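Local coordinates for protein epoxyqueuosine reductase (Streptococcus thermophilus, PDB 5D6S) that belongs to the epoxyqueuosine reductase (QueG) family and holds a cobalamin and two iron/sulfur clusters in one chain, at residues F48-D53 / I201-E206; A91-S96 / L195-E200. All blocks are in the same frame, centred on the assembly; numbering follows the deposited sequence.

Contact 1 of 2, residues F48-D53 / I201-E206; sequences FTTADD and IEPDQE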
loop_
_atom_site.group_PDB
_atom_site.type_symbol
_atom_site.label_atom_id
_atom_site.label_comp_id
_atom_site.label_asym_id
_atom_site.label_seq_id
_atom_site.Cartn_x
_atom_site.Cartn_y
_atom_site.Cartn_z
ATOM N N PHE A 48 -17.544 -12.351 12.532
ATOM C CA PHE A 48 -17.617 -13.797 12.389
ATOM C C PHE A 48 -18.398 -14.113 11.141
ATOM O O PHE A 48 -19.330 -13.407 10.771
ATOM C CB PHE A 48 -18.284 -14.435 13.601
ATOM C CG PHE A 48 -17.588 -14.142 14.897
ATOM C CD1 PHE A 48 -17.857 -12.962 15.583
ATOM C CD2 PHE A 48 -16.644 -15.023 15.416
ATOM C CE1 PHE A 48 -17.204 -12.662 16.771
ATOM C CE2 PHE A 48 -15.991 -14.730 16.611
ATOM C CZ PHE A 48 -16.276 -13.546 17.297
ATOM N N THR A 49 -17.995 -15.174 10.468
ATOM C CA THR A 49 -18.695 -15.591 9.269
ATOM C C THR A 49 -18.392 -17.055 9.030
ATOM O O THR A 49 -17.509 -17.636 9.655
ATOM C CB THR A 49 -18.316 -14.751 8.042
ATOM O OG1 THR A 49 -18.776 -15.406 6.853
ATOM C CG2 THR A 49 -16.824 -14.583 7.959
ATOM N N THR A 50 -19.160 -17.652 8.135
ATOM C CA THR A 50 -19.020 -19.071 7.874
ATOM C C THR A 50 -17.768 -19.290 7.044
ATOM O O THR A 50 -17.251 -18.365 6.405
ATOM C CB THR A 50 -20.239 -19.642 7.119
ATOM O OG1 THR A 50 -20.310 -19.063 5.811
ATOM C CG2 THR A 50 -21.531 -19.359 7.883
ATOM N N ALA A 51 -17.303 -20.529 7.053
ATOM C CA ALA A 51 -16.310 -20.988 6.104
ATOM C C ALA A 51 -16.961 -21.338 4.757
ATOM O O ALA A 51 -16.427 -22.151 4.003
ATOM C CB ALA A 51 -15.588 -22.196 6.664
ATOM N N ASP A 52 -18.127 -20.764 4.462
ATOM C CA ASP A 52 -18.770 -21.018 3.179
ATOM C C ASP A 52 -17.926 -20.372 2.112
ATOM O O ASP A 52 -17.363 -19.286 2.323
ATOM C CB ASP A 52 -20.186 -20.434 3.106
ATOM C CG ASP A 52 -21.206 -21.268 3.859
ATOM O OD1 ASP A 52 -20.865 -22.369 4.332
ATOM O OD2 ASP A 52 -22.359 -20.817 3.964
ATOM N N ASP A 53 -17.843 -21.033 0.973
ATOM C CA ASP A 53 -17.019 -20.514 -0.075
ATOM C C ASP A 53 -17.521 -19.145 -0.605
ATOM O O ASP A 53 -18.518 -18.604 -0.130
ATOM C CB ASP A 53 -16.779 -21.572 -1.158
ATOM C CG ASP A 53 -18.036 -22.197 -1.677
ATOM O OD1 ASP A 53 -18.891 -21.441 -2.201
ATOM O OD2 ASP A 53 -18.132 -23.448 -1.627
ATOM N N ILE A 201 -19.703 -21.259 15.157
ATOM C CA ILE A 201 -20.061 -19.985 15.800
ATOM C C ILE A 201 -21.076 -19.201 14.994
ATOM O O ILE A 201 -21.102 -19.255 13.765
ATOM C CB ILE A 201 -18.837 -19.099 16.122
ATOM C CG1 ILE A 201 -17.927 -19.818 17.133
ATOM C CG2 ILE A 201 -19.271 -17.743 16.685
ATOM C CD1 ILE A 201 -16.650 -19.083 17.486
ATOM N N GLU A 202 -21.921 -18.493 15.742
ATOM C CA GLU A 202 -22.960 -17.618 15.204
ATOM C C GLU A 202 -22.365 -16.548 14.302
ATOM O O GLU A 202 -21.647 -15.677 14.799
ATOM C CB GLU A 202 -23.706 -16.915 16.356
ATOM C CG GLU A 202 -24.770 -17.758 17.036
ATOM C CD GLU A 202 -26.042 -17.820 16.218
ATOM O OE1 GLU A 202 -26.691 -16.764 16.061
ATOM O OE2 GLU A 202 -26.393 -18.917 15.734
ATOM N N PRO A 203 -22.667 -16.603 12.990
ATOM C CA PRO A 203 -22.230 -15.508 12.130
ATOM C C PRO A 203 -22.769 -14.161 12.592
ATOM O O PRO A 203 -23.899 -14.084 13.066
ATOM C CB PRO A 203 -22.802 -15.883 10.756
ATOM C CG PRO A 203 -22.901 -17.370 10.792
ATOM C CD PRO A 203 -23.244 -17.718 12.213
ATOM N N ASP A 204 -21.947 -13.122 12.482
ATOM C CA ASP A 204 -22.404 -11.757 12.681
ATOM C C ASP A 204 -23.284 -11.335 11.497
ATOM O O ASP A 204 -23.462 -12.100 10.545
ATOM C CB ASP A 204 -21.212 -10.795 12.859
ATOM C CG ASP A 204 -20.799 -10.634 14.311
ATOM O OD1 ASP A 204 -21.669 -10.769 15.204
ATOM O OD2 ASP A 204 -19.618 -10.324 14.564
ATOM N N GLN A 205 -23.808 -10.114 11.564
ATOM C CA GLN A 205 -24.848 -9.679 10.651
ATOM C C GLN A 205 -24.361 -9.272 9.253
ATOM O O GLN A 205 -24.686 -9.923 8.261
ATOM C CB GLN A 205 -25.649 -8.523 11.276
ATOM C CG GLN A 205 -26.682 -8.951 12.308
ATOM C CD GLN A 205 -27.975 -9.465 11.679
ATOM O OE1 GLN A 205 -29.009 -8.789 11.727
ATOM N NE2 GLN A 205 -27.931 -10.667 11.101
ATOM N N GLU A 206 -23.593 -8.193 9.208
ATOM C CA GLU A 206 -23.278 -7.395 8.000
ATOM C C GLU A 206 -23.725 -5.985 8.368
ATOM O O GLU A 206 -23.932 -5.711 9.557
ATOM C CB GLU A 206 -23.889 -7.880 6.673
ATOM C CG GLU A 206 -23.026 -8.928 5.950
ATOM C CD GLU A 206 -23.000 -8.788 4.424
ATOM O OE1 GLU A 206 -22.487 -9.706 3.729
ATOM O OE2 GLU A 206 -23.497 -7.768 3.895
#

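Contact 2 of 2, residues A91-S96 / L195-E200; sequences AKTIIS and LITNLE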
loop_
_atom_site.group_PDB
_atom_site.type_symbol
_atom_site.label_atom_id
_atom_site.label_comp_id
_atom_site.label_asym_id
_atom_site.label_seq_id
_atom_site.Cartn_x
_atom_site.Cartn_y
_atom_site.Cartn_z
ATOM N N ALA A 91 -12.613 -26.574 8.343
ATOM C CA ALA A 91 -13.060 -25.191 8.403
ATOM C C ALA A 91 -14.555 -25.105 8.607
ATOM O O ALA A 91 -15.330 -25.780 7.945
ATOM C CB ALA A 91 -12.666 -24.450 7.143
ATOM N N LYS A 92 -14.934 -24.223 9.517
ATOM C CA LYS A 92 -16.298 -24.116 9.969
ATOM C C LYS A 92 -16.711 -22.646 10.084
ATOM O O LYS A 92 -17.744 -22.252 9.576
ATOM C CB LYS A 92 -16.428 -24.837 11.313
ATOM C CG LYS A 92 -17.758 -25.535 11.510
ATOM C CD LYS A 92 -17.890 -26.754 10.608
ATOM C CE LYS A 92 -19.242 -26.748 9.905
ATOM N NZ LYS A 92 -19.448 -27.935 9.038
ATOM N N THR A 93 -15.906 -21.836 10.763
ATOM C CA THR A 93 -16.116 -20.394 10.771
ATOM C C THR A 93 -14.812 -19.643 10.462
ATOM O O THR A 93 -13.717 -20.212 10.554
ATOM C CB THR A 93 -16.723 -19.906 12.109
ATOM O OG1 THR A 93 -17.002 -18.504 12.027
ATOM C CG2 THR A 93 -15.781 -20.131 13.271
ATOM N N ILE A 94 -14.943 -18.377 10.055
ATOM C CA ILE A 94 -13.799 -17.470 9.826
ATOM C C ILE A 94 -13.989 -16.226 10.670
ATOM O O ILE A 94 -15.041 -15.604 10.630
ATOM C CB ILE A 94 -13.675 -17.010 8.348
ATOM C CG1 ILE A 94 -13.400 -18.201 7.420
ATOM C CG2 ILE A 94 -12.548 -16.003 8.204
ATOM C CD1 ILE A 94 -13.550 -17.892 5.944
ATOM N N ILE A 95 -12.945 -15.847 11.391
ATOM C CA ILE A 95 -12.977 -14.666 12.246
ATOM C C ILE A 95 -12.155 -13.569 11.598
ATOM O O ILE A 95 -10.938 -13.695 11.468
ATOM C CB ILE A 95 -12.369 -14.952 13.625
ATOM C CG1 ILE A 95 -12.975 -16.235 14.205
ATOM C CG2 ILE A 95 -12.566 -13.758 14.541
ATOM C CD1 ILE A 95 -12.314 -16.726 15.484
ATOM N N SER A 96 -12.826 -12.496 11.196
ATOM C CA SER A 96 -12.165 -11.359 10.585
ATOM C C SER A 96 -11.789 -10.366 11.655
ATOM O O SER A 96 -12.659 -9.944 12.409
ATOM C CB SER A 96 -13.082 -10.670 9.578
ATOM O OG SER A 96 -12.496 -9.458 9.128
ATOM N N LEU A 195 -8.713 -15.275 10.877
ATOM C CA LEU A 195 -8.375 -16.536 11.510
ATOM C C LEU A 195 -9.411 -17.557 11.058
ATOM O O LEU A 195 -10.556 -17.553 11.528
ATOM C CB LEU A 195 -8.382 -16.381 13.029
ATOM C CG LEU A 195 -7.842 -17.558 13.823
ATOM C CD1 LEU A 195 -6.386 -17.834 13.496
ATOM C CD2 LEU A 195 -7.994 -17.267 15.308
ATOM N N ILE A 196 -9.023 -18.392 10.099
ATOM C CA ILE A 196 -9.865 -19.508 9.676
ATOM C C ILE A 196 -9.815 -20.540 10.792
ATOM O O ILE A 196 -8.761 -20.768 11.383
ATOM C CB ILE A 196 -9.376 -20.166 8.377
ATOM C CG1 ILE A 196 -9.304 -19.152 7.240
ATOM C CG2 ILE A 196 -10.325 -21.280 7.956
ATOM C CD1 ILE A 196 -8.558 -19.668 6.022
ATOM N N THR A 197 -10.957 -21.159 11.078
ATOM C CA THR A 197 -11.091 -22.012 12.259
ATOM C C THR A 197 -12.150 -23.124 12.112
ATOM O O THR A 197 -13.042 -23.057 11.262
ATOM C CB THR A 197 -11.344 -21.145 13.524
ATOM O OG1 THR A 197 -11.736 -21.973 14.616
ATOM C CG2 THR A 197 -12.434 -20.147 13.298
ATOM N N ASN A 198 -12.044 -24.136 12.978
ATOM C CA ASN A 198 -13.002 -25.264 13.021
ATOM C C ASN A 198 -14.118 -25.119 14.073
ATOM O O ASN A 198 -14.786 -26.093 14.405
ATOM C CB ASN A 198 -12.261 -26.575 13.266
ATOM C CG ASN A 198 -11.739 -26.702 14.687
ATOM O OD1 ASN A 198 -11.810 -25.766 15.490
ATOM N ND2 ASN A 198 -11.175 -27.857 14.993
ATOM N N LEU A 199 -14.325 -23.904 14.574
ATOM C CA LEU A 199 -15.374 -23.624 15.551
ATOM C C LEU A 199 -16.739 -23.423 14.895
ATOM O O LEU A 199 -16.842 -22.893 13.794
ATOM C CB LEU A 199 -15.018 -22.384 16.378
ATOM C CG LEU A 199 -14.092 -22.550 17.592
ATOM C CD1 LEU A 199 -13.031 -23.618 17.379
ATOM C CD2 LEU A 199 -13.449 -21.218 17.966
ATOM N N GLU A 200 -17.782 -23.871 15.584
ATOM C CA GLU A 200 -19.153 -23.627 15.157
ATOM C C GLU A 200 -19.561 -22.365 15.880
ATOM O O GLU A 200 -19.690 -22.384 17.104
ATOM C CB GLU A 200 -20.062 -24.799 15.554
ATOM C CG GLU A 200 -21.227 -25.029 14.608
ATOM C CD GLU A 200 -20.854 -25.913 13.429
ATOM O OE1 GLU A 200 -20.372 -27.045 13.652
ATOM O OE2 GLU A 200 -21.056 -25.473 12.272
#

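Contact 1 of 2, residues F48-D53 / I201-E206
Ile201 meets Phe48 in the loop that follows strand 190-197. Its CB points toward strand 45-50, and the CG2 branch does the touching, with CG2 of Ile201 4.0 Å from CD2 of the Phe48 ring. CG2 stands anti to the backbone N of Ile201, while CG1 takes the place beside that N. On the other side of this touch, the Phe48 ring is carried beside its own backbone N, where CD2 can meet the isoleucine branch. Glu202 turns its side chain away and offers backbone instead. The O of Glu202 approaches CB of Phe48 to 3.8 Å, and it also accepts a hydrogen bond from NZ of Lys31.

The closest pair of CA atoms is Thr49 and Pro203, 4.5 Å apart. The Pro203 ring reaches the methyl of Thr50, CG to CG2, at 3.8 Å. This is where the loop passes the end of an outermost strand of a four-stranded antiparallel sheet. The run 201-204 crosses the strand end steeply, 114° from its direction, and does not add a strand. On the strand side, an ST turn follows directly, with Thr50 OG1 accepting from Asp52 N.

Asp204 makes the one hydrogen bond between the segments, from its N to Phe48 O at 3.1 Å. The donor sits above the carbonyl plane, 50° out of it. The carboxylate comes to the edge of the Phe48 ring, the two planes 72° apart. OD2 of Asp204 lies near the ring plane, where the C-H rim would probably suit a negative oxygen. OD1 of the same carboxylate forms a salt bridge with Lys31 of helix 30-40, the helix whose Ile34 and Gln35 also pack on Phe48.

Contact 2 of 2, residues A91-S96 / L195-E200
Strands 93-96 and 195-197 run antiparallel, 163° between their directions and 4.7 Å apart at the axes, with Thr93 opposite Thr197, Ile94 opposite Ile196 and Ile95 opposite Leu195. Ile95 and Leu195 form a hydrogen-bonded pair, closed by Ile95 N to Leu195 O and Leu195 N to Ile95 O. Toward the start of strand 93-100 a classic beta bulge interrupts the regular register. Lys92 and Thr93 both face Thr197, whose O accepts from both of their backbone N atoms, at 2.8 Å from Lys92 N and 3.2 Å from Thr93 N. The first donor lies in the carbonyl plane and the second above it. Thr197 N in turn donates to Thr93 O.

Thr93 and Thr197 lie side by side and point the same way. Each puts OG1 anti to its own N (chi1 -176° and 169°), which turns the two CG2 methyls toward each other. The hydroxyls have other partners: Thr93 OG1 bonds to Thr49 O, while Thr197 OG1 accepts from Leu199 N in an ST turn. Ile95 joins this face, its CG1 4.1 Å from CG2 of Thr197. On the other face, Ile94 CG1 meets Ile196 CG1 at 4.2 Å. Ala91 CB extends that patch at 4.0 Å from Ile196 CG2.

Beyond the strands, Lys92 runs past Glu200. Its chain is bent at chi2 and chi3, and OE2 of Glu200 lies over its methylenes. NZ of Lys92 stops 4.4 Å from OE2 of Glu200, beyond salt-bridge range. The attraction between these exposed ends is therefore probably modest. The backbone bonds and the buried side chains probably contribute more, and the bulge lets one carbonyl serve two amides.

In the fold
Both contacts reach the same four-stranded antiparallel sheet, where strands 45-50 and 93-100 are neighbours. Contact 2 lies in its middle and is mostly buried; contact 1 lies at the edge strand and is partly buried. The chain passes directly from Glu200 to Ile201, so the chain leaving the strand of contact 2 becomes the loop of contact 1. The two touch through Thr49 O, which probably accepts from both Thr93 OG1 and Ile94 N. Contact 2 rests on strand pairing with a bulge, between faces of isoleucine, leucine and threonine. Contact 1 has a single backbone bond, an aromatic ring and a carboxylate that also serves helix 30-40. In sequence, contact 2 is nested within contact 1.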